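Putative gamma-glutamylcyclotransferase PH0828 (PDB 1V30) probably acts as a gamma-glutamylcyclotransferase, an enzyme type that cyclises a gamma-glutamyl group to release 5-oxoproline. Local coordinates at residues K27-L32 and Y62-E67; L32-I37 and K56-V61; E38-Y43 and A50-G55; R82-S87 and L95-S100. All coordinates share one frame; numbering follows the deposited sequence.

Interaction 1. Residues K27-L32 and Y62-E67; sequences KGAKFL and YEVDKE
Glu63 lies beside Lys30 on one face of the sheet, and Tyr62 meets Phe31 on the other. Lys30 starts out extended and folds over at its last two torsions (chi3 61°, chi4 -70°), which brings the ammonium back over the Glu63 carboxylate. Lys30 NZ is 2.5 Å from Glu63 OE2, a salt bridge so short that its exact length is doubtful; the nitrogen stands above the carboxylate plane rather than within it. The other oxygen, Glu63 OE1, rests 3.3 Å from Leu32 CD2, and this leucine packs crosswise against the glutamate stem. On the reverse face, Phe31 CD1 sits over one side of the Tyr62 ring, 3.7 Å from Tyr62 CZ, with the two ring planes inclined at 51°. Ala29 CB adds a contact of 4.1 Å with Tyr62 CD2 and one of 3.5 Å with Val64 CG1. The Tyr62 hydroxyl is hydrogen-bonded to Glu60, two residues back on its own strand. Between the faces the backbones pair through Lys30 N to Glu63 O (3.0 Å) and Glu63 N to Lys30 O (2.9 Å). These reciprocal bonds make Lys30 and Glu63 a hydrogen-bonded pair, followed by the non-hydrogen-bonded pair Phe31 and Tyr62, the regular pattern of an antiparallel beta sheet.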
loop_
_atom_site.group_PDB
_atom_site.type_symbol
_atom_site.label_atom_id
_atom_site.label_comp_id
_atom_site.label_asym_id
_atom_site.label_seq_id
_atom_site.Cartn_x
_atom_site.Cartn_y
_atom_site.Cartn_z
ATOM N N LYS A 27 -8.418 -11.684 1.146
ATOM C CA LYS A 27 -9.805 -12.086 0.942
ATOM C C LYS A 27 -10.605 -12.391 2.205
ATOM O O LYS A 27 -11.832 -12.279 2.205
ATOM C CB LYS A 27 -9.853 -13.266 -0.034
ATOM C CG LYS A 27 -9.945 -12.824 -1.494
ATOM C CD LYS A 27 -9.160 -11.532 -1.734
ATOM C CE LYS A 27 -9.446 -10.925 -3.098
ATOM N NZ LYS A 27 -8.943 -11.768 -4.212
ATOM N N GLY A 28 -9.918 -12.760 3.282
ATOM C CA GLY A 28 -10.613 -13.056 4.522
ATOM C C GLY A 28 -10.513 -11.930 5.537
ATOM O O GLY A 28 -11.178 -11.954 6.574
ATOM N N ALA A 29 -9.688 -10.932 5.229
ATOM C CA ALA A 29 -9.475 -9.793 6.116
ATOM C C ALA A 29 -10.672 -8.847 6.201
ATOM O O ALA A 29 -11.550 -8.858 5.340
ATOM C CB ALA A 29 -8.240 -9.023 5.667
ATOM N N LYS A 30 -10.694 -8.026 7.247
ATOM C CA LYS A 30 -11.775 -7.067 7.433
ATOM C C LYS A 30 -11.343 -5.671 6.999
ATOM O O LYS A 30 -10.378 -5.116 7.527
ATOM C CB LYS A 30 -12.219 -7.031 8.899
ATOM C CG LYS A 30 -13.318 -6.005 9.181
ATOM C CD LYS A 30 -13.889 -6.117 10.593
ATOM C CE LYS A 30 -12.841 -5.871 11.668
ATOM N NZ LYS A 30 -11.844 -6.974 11.747
ATOM N N PHE A 31 -12.059 -5.116 6.026
ATOM C CA PHE A 31 -11.778 -3.780 5.518
ATOM C C PHE A 31 -12.379 -2.757 6.476
ATOM O O PHE A 31 -13.585 -2.774 6.735
ATOM C CB PHE A 31 -12.389 -3.612 4.120
ATOM C CG PHE A 31 -12.248 -2.225 3.549
ATOM C CD1 PHE A 31 -10.992 -1.668 3.328
ATOM C CD2 PHE A 31 -13.378 -1.485 3.201
ATOM C CE1 PHE A 31 -10.861 -0.398 2.768
ATOM C CE2 PHE A 31 -13.260 -0.212 2.641
ATOM C CZ PHE A 31 -12.003 0.333 2.422
ATOM N N LEU A 32 -11.541 -1.874 7.010
ATOM C CA LEU A 32 -12.014 -0.850 7.934
ATOM C C LEU A 32 -12.374 0.428 7.185
ATOM O O LEU A 32 -13.284 1.157 7.581
ATOM C CB LEU A 32 -10.943 -0.532 8.981
ATOM C CG LEU A 32 -10.453 -1.657 9.898
ATOM C CD1 LEU A 32 -9.449 -1.079 10.889
ATOM C CD2 LEU A 32 -11.625 -2.293 10.638
ATOM N N TYR A 62 -6.859 -2.526 6.832
ATOM C CA TYR A 62 -7.467 -3.819 7.122
ATOM C C TYR A 62 -7.036 -4.388 8.459
ATOM O O TYR A 62 -5.988 -4.026 9.003
ATOM C CB TYR A 62 -7.078 -4.862 6.069
ATOM C CG TYR A 62 -7.554 -4.595 4.669
ATOM C CD1 TYR A 62 -6.882 -3.698 3.842
ATOM C CD2 TYR A 62 -8.688 -5.233 4.172
ATOM C CE1 TYR A 62 -7.325 -3.443 2.551
ATOM C CE2 TYR A 62 -9.142 -4.986 2.886
ATOM C CZ TYR A 62 -8.458 -4.091 2.081
ATOM O OH TYR A 62 -8.908 -3.830 0.811
ATOM N N GLU A 63 -7.860 -5.291 8.978
ATOM C CA GLU A 63 -7.555 -6.010 10.205
ATOM C C GLU A 63 -7.353 -7.429 9.688
ATOM O O GLU A 63 -8.240 -7.982 9.033
ATOM C CB GLU A 63 -8.733 -6.001 11.185
ATOM C CG GLU A 63 -9.067 -4.655 11.802
ATOM C CD GLU A 63 -10.026 -4.788 12.975
ATOM O OE1 GLU A 63 -10.554 -3.757 13.441
ATOM O OE2 GLU A 63 -10.247 -5.927 13.436
ATOM N N VAL A 64 -6.186 -8.009 9.953
ATOM C CA VAL A 64 -5.888 -9.364 9.502
ATOM C C VAL A 64 -5.430 -10.202 10.689
ATOM O O VAL A 64 -4.891 -9.663 11.654
ATOM C CB VAL A 64 -4.762 -9.368 8.437
ATOM C CG1 VAL A 64 -5.138 -8.464 7.279
ATOM C CG2 VAL A 64 -3.446 -8.916 9.057
ATOM N N ASP A 65 -5.650 -11.514 10.634
ATOM C CA ASP A 65 -5.207 -12.359 11.735
ATOM C C ASP A 65 -3.705 -12.595 11.627
ATOM O O ASP A 65 -3.086 -12.272 10.610
ATOM C CB ASP A 65 -5.967 -13.696 11.771
ATOM C CG ASP A 65 -5.895 -14.457 10.468
ATOM O OD1 ASP A 65 -4.797 -14.555 9.883
ATOM O OD2 ASP A 65 -6.943 -14.983 10.035
ATOM N N LYS A 66 -3.124 -13.147 12.684
ATOM C CA LYS A 66 -1.692 -13.406 12.741
ATOM C C LYS A 66 -1.173 -14.257 11.586
ATOM O O LYS A 66 -0.166 -13.919 10.959
ATOM C CB LYS A 66 -1.343 -14.078 14.071
ATOM C CG LYS A 66 0.144 -14.297 14.300
ATOM C CD LYS A 66 0.399 -14.828 15.705
ATOM C CE LYS A 66 1.881 -15.046 15.967
ATOM N NZ LYS A 66 2.128 -15.479 17.371
ATOM N N GLU A 67 -1.864 -15.355 11.302
ATOM C CA GLU A 67 -1.455 -16.257 10.234
ATOM C C GLU A 67 -1.416 -15.535 8.890
ATOM O O GLU A 67 -0.468 -15.692 8.122
ATOM C CB GLU A 67 -2.413 -17.451 10.175
ATOM C CG GLU A 67 -1.777 -18.748 9.692
ATOM C CD GLU A 67 -1.831 -18.913 8.190
ATOM O OE1 GLU A 67 -2.953 -18.968 7.645
ATOM O OE2 GLU A 67 -0.757 -18.995 7.555
#

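Interaction 2. Residues L32-I37 and K56-V61; sequences LGEDWI and KLKVEV
Lys56 turns its CG between the backbone N and the carbonyl carbon (chi1 65°), which lays its CD and CE over one face of the Trp36 indole. Lys58 offers CB directly from the backbone to the opposite face, and its CG, trans to N (chi1 -172°), starts a chain that runs on to Glu34. Lys56 CE and Lys58 CB are each 3.8 Å from the centroid of the six-membered ring of Trp36, as paired CH-pi contacts. Lys56 NZ, 4.8 Å from the same centroid, adds a cation-pi interaction. Beyond the ring, Lys58 NZ reaches a salt bridge with Glu34 OE1 at 3.2 Å. Glu34 and Glu60 run alongside each other with OE2 to OE2 at 4.1 Å, a like-charge approach probably eased by Arg17, which is paired with Glu60; Glu60 also accepts from Lys18 N. On the other face Ile37 CG1 packs on Val59 CG1 at 3.8 Å. Leu32 N and Gly33 O bond to Val61 O and N respectively, a classic beta bulge, after which regular antiparallel pairing continues to Ile37 and Leu57. Strand 56-64 is the middle of its three-stranded sheet, with 30-37 on one side and 8-12 on the other, while Leu57 reaches Tyr40 and Leu42 of strand 40-44.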
loop_
_atom_site.group_PDB
_atom_site.type_symbol
_atom_site.label_atom_id
_atom_site.label_comp_id
_atom_site.label_asym_id
_atom_site.label_seq_id
_atom_site.Cartn_x
_atom_site.Cartn_y
_atom_site.Cartn_z
ATOM N N LEU A 32 -11.541 -1.874 7.010
ATOM C CA LEU A 32 -12.014 -0.850 7.934
ATOM C C LEU A 32 -12.374 0.428 7.185
ATOM O O LEU A 32 -13.284 1.157 7.581
ATOM C CB LEU A 32 -10.943 -0.532 8.981
ATOM C CG LEU A 32 -10.453 -1.657 9.898
ATOM C CD1 LEU A 32 -9.449 -1.079 10.889
ATOM C CD2 LEU A 32 -11.625 -2.293 10.638
ATOM N N GLY A 33 -11.658 0.693 6.099
ATOM C CA GLY A 33 -11.901 1.889 5.318
ATOM C C GLY A 33 -10.596 2.437 4.781
ATOM O O GLY A 33 -9.521 1.925 5.103
ATOM N N GLU A 34 -10.682 3.472 3.955
ATOM C CA GLU A 34 -9.490 4.086 3.394
ATOM C C GLU A 34 -9.089 5.264 4.265
ATOM O O GLU A 34 -9.890 5.771 5.057
ATOM C CB GLU A 34 -9.756 4.568 1.965
ATOM C CG GLU A 34 -10.196 3.462 1.013
ATOM C CD GLU A 34 -10.387 3.950 -0.416
ATOM O OE1 GLU A 34 -10.828 5.101 -0.597
ATOM O OE2 GLU A 34 -10.104 3.177 -1.356
ATOM N N ASP A 35 -7.842 5.693 4.131
ATOM C CA ASP A 35 -7.346 6.821 4.894
ATOM C C ASP A 35 -6.163 7.407 4.137
ATOM O O ASP A 35 -5.766 6.883 3.092
ATOM C CB ASP A 35 -6.920 6.354 6.290
ATOM C CG ASP A 35 -6.727 7.502 7.266
ATOM O OD1 ASP A 35 -7.125 8.646 6.955
ATOM O OD2 ASP A 35 -6.183 7.247 8.363
ATOM N N TRP A 36 -5.623 8.504 4.651
ATOM C CA TRP A 36 -4.471 9.149 4.040
ATOM C C TRP A 36 -3.356 9.249 5.071
ATOM O O TRP A 36 -3.582 9.678 6.206
ATOM C CB TRP A 36 -4.823 10.552 3.537
ATOM C CG TRP A 36 -5.752 10.575 2.362
ATOM C CD1 TRP A 36 -7.113 10.579 2.395
ATOM C CD2 TRP A 36 -5.382 10.600 0.975
ATOM N NE1 TRP A 36 -7.619 10.610 1.116
ATOM C CE2 TRP A 36 -6.576 10.622 0.225
ATOM C CE3 TRP A 36 -4.155 10.608 0.296
ATOM C CZ2 TRP A 36 -6.584 10.650 -1.177
ATOM C CZ3 TRP A 36 -4.160 10.635 -1.097
ATOM C CH2 TRP A 36 -5.370 10.656 -1.818
ATOM N N ILE A 37 -2.158 8.836 4.678
ATOM C CA ILE A 37 -1.006 8.887 5.566
ATOM C C ILE A 37 -0.142 10.079 5.167
ATOM O O ILE A 37 0.311 10.179 4.027
ATOM C CB ILE A 37 -0.157 7.597 5.463
ATOM C CG1 ILE A 37 -1.057 6.361 5.584
ATOM C CG2 ILE A 37 0.907 7.586 6.558
ATOM C CD1 ILE A 37 -1.841 6.278 6.880
ATOM N N LYS A 56 0.908 13.213 0.800
ATOM C CA LYS A 56 0.029 12.271 1.484
ATOM C C LYS A 56 -0.213 11.038 0.627
ATOM O O LYS A 56 -0.293 11.111 -0.599
ATOM C CB LYS A 56 -1.298 12.929 1.883
ATOM C CG LYS A 56 -2.187 13.381 0.746
ATOM C CD LYS A 56 -3.498 13.931 1.295
ATOM C CE LYS A 56 -4.484 14.243 0.178
ATOM N NZ LYS A 56 -3.935 15.218 -0.802
ATOM N N LEU A 57 -0.346 9.906 1.300
ATOM C CA LEU A 57 -0.520 8.621 0.647
ATOM C C LEU A 57 -1.865 7.966 0.948
ATOM O O LEU A 57 -2.253 7.836 2.110
ATOM C CB LEU A 57 0.616 7.705 1.105
ATOM C CG LEU A 57 0.619 6.246 0.658
ATOM C CD1 LEU A 57 1.152 6.143 -0.767
ATOM C CD2 LEU A 57 1.483 5.439 1.622
ATOM N N LYS A 58 -2.575 7.545 -0.095
ATOM C CA LYS A 58 -3.857 6.888 0.101
ATOM C C LYS A 58 -3.643 5.413 0.423
ATOM O O LYS A 58 -2.898 4.712 -0.273
ATOM C CB LYS A 58 -4.731 7.008 -1.151
ATOM C CG LYS A 58 -6.157 6.516 -0.950
ATOM C CD LYS A 58 -6.895 6.460 -2.272
ATOM C CE LYS A 58 -8.387 6.239 -2.090
ATOM N NZ LYS A 58 -9.099 7.492 -1.714
ATOM N N VAL A 59 -4.296 4.951 1.481
ATOM C CA VAL A 59 -4.198 3.561 1.889
ATOM C C VAL A 59 -5.568 2.978 2.184
ATOM O O VAL A 59 -6.544 3.705 2.395
ATOM C CB VAL A 59 -3.356 3.388 3.185
ATOM C CG1 VAL A 59 -1.919 3.795 2.940
ATOM C CG2 VAL A 59 -3.976 4.200 4.328
ATOM N N GLU A 60 -5.623 1.653 2.169
ATOM C CA GLU A 60 -6.811 0.900 2.533
ATOM C C GLU A 60 -6.356 0.245 3.830
ATOM O O GLU A 60 -5.280 -0.360 3.876
ATOM C CB GLU A 60 -7.125 -0.170 1.492
ATOM C CG GLU A 60 -7.814 0.366 0.254
ATOM C CD GLU A 60 -7.899 -0.655 -0.862
ATOM O OE1 GLU A 60 -7.873 -1.870 -0.582
ATOM O OE2 GLU A 60 -8.002 -0.228 -2.027
ATOM N N VAL A 61 -7.150 0.375 4.886
ATOM C CA VAL A 61 -6.782 -0.200 6.173
ATOM C C VAL A 61 -7.575 -1.470 6.456
ATOM O O VAL A 61 -8.806 -1.491 6.333
ATOM C CB VAL A 61 -7.007 0.815 7.312
ATOM C CG1 VAL A 61 -6.492 0.245 8.629
ATOM C CG2 VAL A 61 -6.297 2.119 6.988
#

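Interaction 3. Residues E38-Y43 and A50-G55; sequences EGYQLY and AVKGKG
Backbone hydrogen bonds tie Gln41 to Val51 in both directions, with Gln41 N to Val51 O at 2.8 Å and Val51 N to Gln41 O at 3.1 Å. Where the chain turns its corners the pattern changes. Gly55 O receives two donors: Gly39 N arrives almost in line with the carbonyl at 2.9 Å, whereas Tyr40 N, at 3.3 Å, comes from well above the carbonyl plane. Gly53 N bonds to Gly39 O, also from above the plane. Gly39 and Gly55 have positive phi (88° and 139°), and Gly53 lets the Gln41 side chain pass close against its backbone.

Side-chain polar bonding centres on Gln41. Extended beyond CG (chi2 -173°), it passes by Gly53 and delivers Gln41 NE2 to Lys54 O at 3.0 Å, with the acceptor close to the amide plane. Gln41 OE1 accepts from a water, 2.7 Å away, that also donates to Lys52 O, so the carboxamide spans the turning chain.

Among the packing contacts, Lys52 runs alongside Tyr40, and the ends of both side chains go on to Glu97. Ala50 CB lies 4.1 Å from Tyr40 CD2, and the Val51 and Tyr43 side chains cross at about a right angle, Val51 CG2 3.9 Å from Tyr43 CE1.

Taken together, a short stretch of regular hairpin gives way to glycine-rich corners fastened by main-chain acceptors and one amide, so hydrogen bonds probably do much of the work of fixing the turning chain.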
loop_
_atom_site.group_PDB
_atom_site.type_symbol
_atom_site.label_atom_id
_atom_site.label_comp_id
_atom_site.label_asym_id
_atom_site.label_seq_id
_atom_site.Cartn_x
_atom_site.Cartn_y
_atom_site.Cartn_z
ATOM N N GLU A 38 0.074 10.991 6.107
ATOM C CA GLU A 38 0.889 12.167 5.846
ATOM C C GLU A 38 2.368 11.808 5.929
ATOM O O GLU A 38 2.753 10.918 6.685
ATOM C CB GLU A 38 0.566 13.266 6.867
ATOM C CG GLU A 38 -0.793 13.919 6.670
ATOM C CD GLU A 38 -0.835 14.818 5.447
ATOM O OE1 GLU A 38 -1.944 15.231 5.046
ATOM O OE2 GLU A 38 0.242 15.121 4.890
ATOM N N GLY A 39 3.192 12.491 5.141
ATOM C CA GLY A 39 4.622 12.242 5.172
ATOM C C GLY A 39 5.142 11.150 4.255
ATOM O O GLY A 39 6.242 10.639 4.462
ATOM N N TYR A 40 4.361 10.786 3.243
ATOM C CA TYR A 40 4.783 9.754 2.303
ATOM C C TYR A 40 4.518 10.128 0.852
ATOM O O TYR A 40 3.548 10.815 0.539
ATOM C CB TYR A 40 4.085 8.421 2.597
ATOM C CG TYR A 40 4.755 7.590 3.666
ATOM C CD1 TYR A 40 4.414 7.734 5.011
ATOM C CD2 TYR A 40 5.751 6.676 3.334
ATOM C CE1 TYR A 40 5.056 6.984 6.000
ATOM C CE2 TYR A 40 6.399 5.925 4.310
ATOM C CZ TYR A 40 6.048 6.085 5.639
ATOM O OH TYR A 40 6.702 5.348 6.598
ATOM N N GLN A 41 5.400 9.660 -0.025
ATOM C CA GLN A 41 5.269 9.885 -1.456
ATOM C C GLN A 41 5.142 8.518 -2.111
ATOM O O GLN A 41 5.643 7.522 -1.585
ATOM C CB GLN A 41 6.492 10.610 -2.006
ATOM C CG GLN A 41 6.762 11.945 -1.347
ATOM C CD GLN A 41 7.878 12.694 -2.030
ATOM O OE1 GLN A 41 8.867 12.096 -2.456
ATOM N NE2 GLN A 41 7.735 14.010 -2.131
ATOM N N LEU A 42 4.480 8.477 -3.261
ATOM C CA LEU A 42 4.264 7.229 -3.982
ATOM C C LEU A 42 4.902 7.265 -5.363
ATOM O O LEU A 42 4.678 8.203 -6.128
ATOM C CB LEU A 42 2.761 6.971 -4.128
ATOM C CG LEU A 42 2.322 5.714 -4.888
ATOM C CD1 LEU A 42 2.813 4.468 -4.171
ATOM C CD2 LEU A 42 0.797 5.693 -4.995
ATOM N N TYR A 43 5.692 6.242 -5.667
ATOM C CA TYR A 43 6.356 6.112 -6.959
ATOM C C TYR A 43 5.965 4.772 -7.565
ATOM O O TYR A 43 5.585 3.844 -6.846
ATOM C CB TYR A 43 7.880 6.166 -6.802
ATOM C CG TYR A 43 8.403 7.508 -6.357
ATOM C CD1 TYR A 43 8.303 7.908 -5.026
ATOM C CD2 TYR A 43 8.961 8.395 -7.274
ATOM C CE1 TYR A 43 8.742 9.162 -4.619
ATOM C CE2 TYR A 43 9.404 9.652 -6.877
ATOM C CZ TYR A 43 9.289 10.026 -5.547
ATOM O OH TYR A 43 9.709 11.275 -5.148
ATOM N N ALA A 50 6.328 3.309 -1.511
ATOM C CA ALA A 50 5.996 4.398 -0.602
ATOM C C ALA A 50 7.271 4.709 0.170
ATOM O O ALA A 50 7.877 3.820 0.770
ATOM C CB ALA A 50 4.884 3.990 0.362
ATOM N N VAL A 51 7.696 5.964 0.111
ATOM C CA VAL A 51 8.891 6.404 0.821
ATOM C C VAL A 51 8.560 7.703 1.527
ATOM O O VAL A 51 7.672 8.437 1.101
ATOM C CB VAL A 51 10.073 6.649 -0.141
ATOM C CG1 VAL A 51 10.483 5.342 -0.798
ATOM C CG2 VAL A 51 9.696 7.689 -1.187
ATOM N N LYS A 52 9.268 7.984 2.614
ATOM C CA LYS A 52 9.016 9.209 3.354
ATOM C C LYS A 52 9.326 10.422 2.496
ATOM O O LYS A 52 10.302 10.436 1.749
ATOM C CB LYS A 52 9.859 9.250 4.626
ATOM C CG LYS A 52 9.494 8.177 5.626
ATOM C CD LYS A 52 10.185 8.416 6.952
ATOM C CE LYS A 52 9.859 7.314 7.935
ATOM N NZ LYS A 52 10.403 6.016 7.465
ATOM N N GLY A 53 8.479 11.437 2.612
ATOM C CA GLY A 53 8.661 12.653 1.849
ATOM C C GLY A 53 7.425 13.524 1.940
ATOM O O GLY A 53 6.399 13.110 2.474
ATOM N N LYS A 54 7.530 14.739 1.417
ATOM C CA LYS A 54 6.425 15.688 1.423
ATOM C C LYS A 54 5.239 15.171 0.614
ATOM O O LYS A 54 5.379 14.874 -0.572
ATOM C CB LYS A 54 6.894 17.025 0.843
ATOM C CG LYS A 54 7.652 17.912 1.820
ATOM C CD LYS A 54 6.690 18.748 2.651
ATOM C CE LYS A 54 5.898 19.710 1.771
ATOM N NZ LYS A 54 4.890 20.490 2.544
ATOM N N GLY A 55 4.078 15.066 1.258
ATOM C CA GLY A 55 2.887 14.597 0.569
ATOM C C GLY A 55 2.029 13.641 1.377
ATOM O O GLY A 55 2.362 13.306 2.515
HETATM O O HOH W 1 10.939 11.175 -0.955
#

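Interaction 4. Residues R82-S87 and L95-S100; sequences RLVEVS and LWEWGS
Arg82 opens the pairing with Glu97: Arg82 N donates to Glu97 O at 2.8 Å, and Glu97 N bonds back to Arg82 O. The Arg82 side chain bends at chi3 (-60°) and curls toward Gly99, its NH2 standing 3.6 Å from Gly99 O. One water joins NH2 to that carbonyl and another joins it to Glu97 OE2; both waters receive only weak bonds from the arginine. Leu83, next along, faces the other way and sets CD1 over the face of the Trp96 indole, 3.9 Å from the centroid of the five-membered ring. Trp96 NE1 is engaged by Asn73, which probably helps to fix the ring's rotation. Val84 returns to the face of Arg82. Val84 N donates to Leu95 O at 2.9 Å, while Val84 CG2 lies alongside Leu95 CD2 at 3.7 Å and Val84 CG1 touches OE1 of Glu97 at 3.8 Å, a residue whose main polar partner is Lys52. Val86 completes the contact with CG1 at 4.1 Å from Leu95 CB. This two-stranded beta hairpin, the N-to-C directions of segments 82-86 and 95-98 lying 122° apart, packs by Leu83 and Trp96 against Phe69 and Ile72 of helix 66-72, respectively, and by Val84 and Val86 against Tyr40 of strand 40-44.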
loop_
_atom_site.group_PDB
_atom_site.type_symbol
_atom_site.label_atom_id
_atom_site.label_comp_id
_atom_site.label_asym_id
_atom_site.label_seq_id
_atom_site.Cartn_x
_atom_site.Cartn_y
_atom_site.Cartn_z
ATOM N N ARG A 82 10.362 -2.668 4.142
ATOM C CA ARG A 82 10.532 -2.939 5.559
ATOM C C ARG A 82 9.292 -2.438 6.292
ATOM O O ARG A 82 8.678 -1.445 5.906
ATOM C CB ARG A 82 11.825 -2.302 6.087
ATOM C CG ARG A 82 13.074 -3.022 5.576
ATOM C CD ARG A 82 14.364 -2.340 6.009
ATOM N NE ARG A 82 14.440 -0.972 5.512
ATOM C CZ ARG A 82 15.545 -0.230 5.510
ATOM N NH1 ARG A 82 16.686 -0.721 5.976
ATOM N NH2 ARG A 82 15.506 1.009 5.048
ATOM N N LEU A 83 8.932 -3.152 7.347
ATOM C CA LEU A 83 7.745 -2.863 8.134
ATOM C C LEU A 83 7.886 -1.640 9.028
ATOM O O LEU A 83 8.822 -1.544 9.817
ATOM C CB LEU A 83 7.420 -4.092 8.987
ATOM C CG LEU A 83 6.011 -4.259 9.544
ATOM C CD1 LEU A 83 5.046 -4.552 8.399
ATOM C CD2 LEU A 83 5.998 -5.404 10.544
ATOM N N VAL A 84 6.956 -0.700 8.897
ATOM C CA VAL A 84 6.959 0.499 9.722
ATOM C C VAL A 84 5.559 0.686 10.287
ATOM O O VAL A 84 4.605 0.039 9.844
ATOM C CB VAL A 84 7.347 1.767 8.920
ATOM C CG1 VAL A 84 8.748 1.612 8.352
ATOM C CG2 VAL A 84 6.342 2.021 7.806
ATOM N N GLU A 85 5.439 1.560 11.275
ATOM C CA GLU A 85 4.152 1.839 11.883
ATOM C C GLU A 85 3.704 3.231 11.480
ATOM O O GLU A 85 4.508 4.160 11.420
ATOM C CB GLU A 85 4.258 1.731 13.404
ATOM C CG GLU A 85 4.430 0.294 13.872
ATOM C CD GLU A 85 5.118 0.187 15.215
ATOM O OE1 GLU A 85 4.613 0.766 16.199
ATOM O OE2 GLU A 85 6.171 -0.481 15.282
ATOM N N VAL A 86 2.416 3.357 11.177
ATOM C CA VAL A 86 1.843 4.635 10.792
ATOM C C VAL A 86 0.535 4.856 11.534
ATOM O O VAL A 86 -0.124 3.908 11.967
ATOM C CB VAL A 86 1.560 4.712 9.265
ATOM C CG1 VAL A 86 2.856 4.575 8.488
ATOM C CG2 VAL A 86 0.580 3.629 8.850
ATOM N N SER A 87 0.161 6.117 11.693
ATOM C CA SER A 87 -1.091 6.432 12.363
ATOM C C SER A 87 -2.207 6.480 11.325
ATOM O O SER A 87 -1.997 6.950 10.208
ATOM C CB SER A 87 -0.997 7.791 13.060
ATOM O OG SER A 87 -0.064 7.765 14.125
ATOM N N LEU A 95 2.746 -0.763 7.853
ATOM C CA LEU A 95 2.825 -0.425 6.441
ATOM C C LEU A 95 4.183 -0.886 5.938
ATOM O O LEU A 95 5.169 -0.839 6.680
ATOM C CB LEU A 95 2.662 1.089 6.266
ATOM C CG LEU A 95 2.842 1.692 4.872
ATOM C CD1 LEU A 95 1.858 2.837 4.684
ATOM C CD2 LEU A 95 4.274 2.171 4.691
ATOM N N TRP A 96 4.230 -1.351 4.694
ATOM C CA TRP A 96 5.468 -1.823 4.096
ATOM C C TRP A 96 6.095 -0.691 3.309
ATOM O O TRP A 96 5.660 -0.365 2.205
ATOM C CB TRP A 96 5.193 -3.018 3.188
ATOM C CG TRP A 96 4.968 -4.292 3.948
ATOM C CD1 TRP A 96 5.925 -5.159 4.394
ATOM C CD2 TRP A 96 3.709 -4.836 4.366
ATOM N NE1 TRP A 96 5.339 -6.210 5.060
ATOM C CE2 TRP A 96 3.979 -6.037 5.059
ATOM C CE3 TRP A 96 2.375 -4.425 4.223
ATOM C CZ2 TRP A 96 2.967 -6.832 5.606
ATOM C CZ3 TRP A 96 1.368 -5.218 4.768
ATOM C CH2 TRP A 96 1.670 -6.406 5.449
ATOM N N GLU A 97 7.121 -0.097 3.904
ATOM C CA GLU A 97 7.842 1.019 3.317
ATOM C C GLU A 97 8.983 0.545 2.422
ATOM O O GLU A 97 9.762 -0.326 2.806
ATOM C CB GLU A 97 8.392 1.885 4.451
ATOM C CG GLU A 97 9.388 2.945 4.043
ATOM C CD GLU A 97 9.915 3.693 5.247
ATOM O OE1 GLU A 97 9.134 4.452 5.854
ATOM O OE2 GLU A 97 11.101 3.500 5.596
ATOM N N TRP A 98 9.083 1.114 1.224
ATOM C CA TRP A 98 10.160 0.727 0.322
ATOM C C TRP A 98 11.470 1.130 1.006
ATOM O O TRP A 98 11.618 2.268 1.454
ATOM C CB TRP A 98 9.995 1.423 -1.031
ATOM C CG TRP A 98 11.082 1.107 -2.011
ATOM C CD1 TRP A 98 11.936 1.997 -2.586
ATOM C CD2 TRP A 98 11.423 -0.182 -2.545
ATOM N NE1 TRP A 98 12.786 1.351 -3.444
ATOM C CE2 TRP A 98 12.497 0.013 -3.442
ATOM C CE3 TRP A 98 10.926 -1.481 -2.360
ATOM C CZ2 TRP A 98 13.086 -1.043 -4.152
ATOM C CZ3 TRP A 98 11.512 -2.532 -3.070
ATOM C CH2 TRP A 98 12.582 -2.303 -3.954
ATOM N N GLY A 99 12.413 0.195 1.077
ATOM C CA GLY A 99 13.672 0.456 1.764
ATOM C C GLY A 99 14.862 1.005 0.999
ATOM O O GLY A 99 15.979 1.018 1.524
ATOM N N SER A 100 14.645 1.461 -0.229
ATOM C CA SER A 100 15.729 2.017 -1.031
ATOM C C SER A 100 15.222 3.245 -1.766
ATOM O O SER A 100 14.121 3.718 -1.499
ATOM C CB SER A 100 16.225 0.982 -2.042
ATOM O OG SER A 100 16.768 -0.146 -1.384
HETATM O O HOH W 2 18.017 1.952 3.243
HETATM O O HOH W 3 13.864 3.265 4.895
#

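In the fold
Interactions 1 and 2 are successive lengths of one strand pair, sharing Leu32 and with centres 15 Å apart. Interaction 3 is nested in the chain between the two strands of interaction 2 and touches it through Leu57, whose CD2 is 3.9 Å from Ala50 CB. Interaction 4 joins interaction 3 through Glu97 OE1, which lies 2.6 Å from Lys52 NZ in a salt bridge and 2.7 Å from Tyr40 OH in a probable hydrogen bond. Three of the contacts flank the likely substrate loop: Leu57 and Ala50 adjoin Tyr13, and Trp96 adjoins Leu16. Trp96 is also about 4 Å from a bound cyclohexylaminoethanesulfonate buffer molecule, probably from the crystallisation liquor, and about 12 Å from Glu76, the probable proton acceptor (side-chain distances).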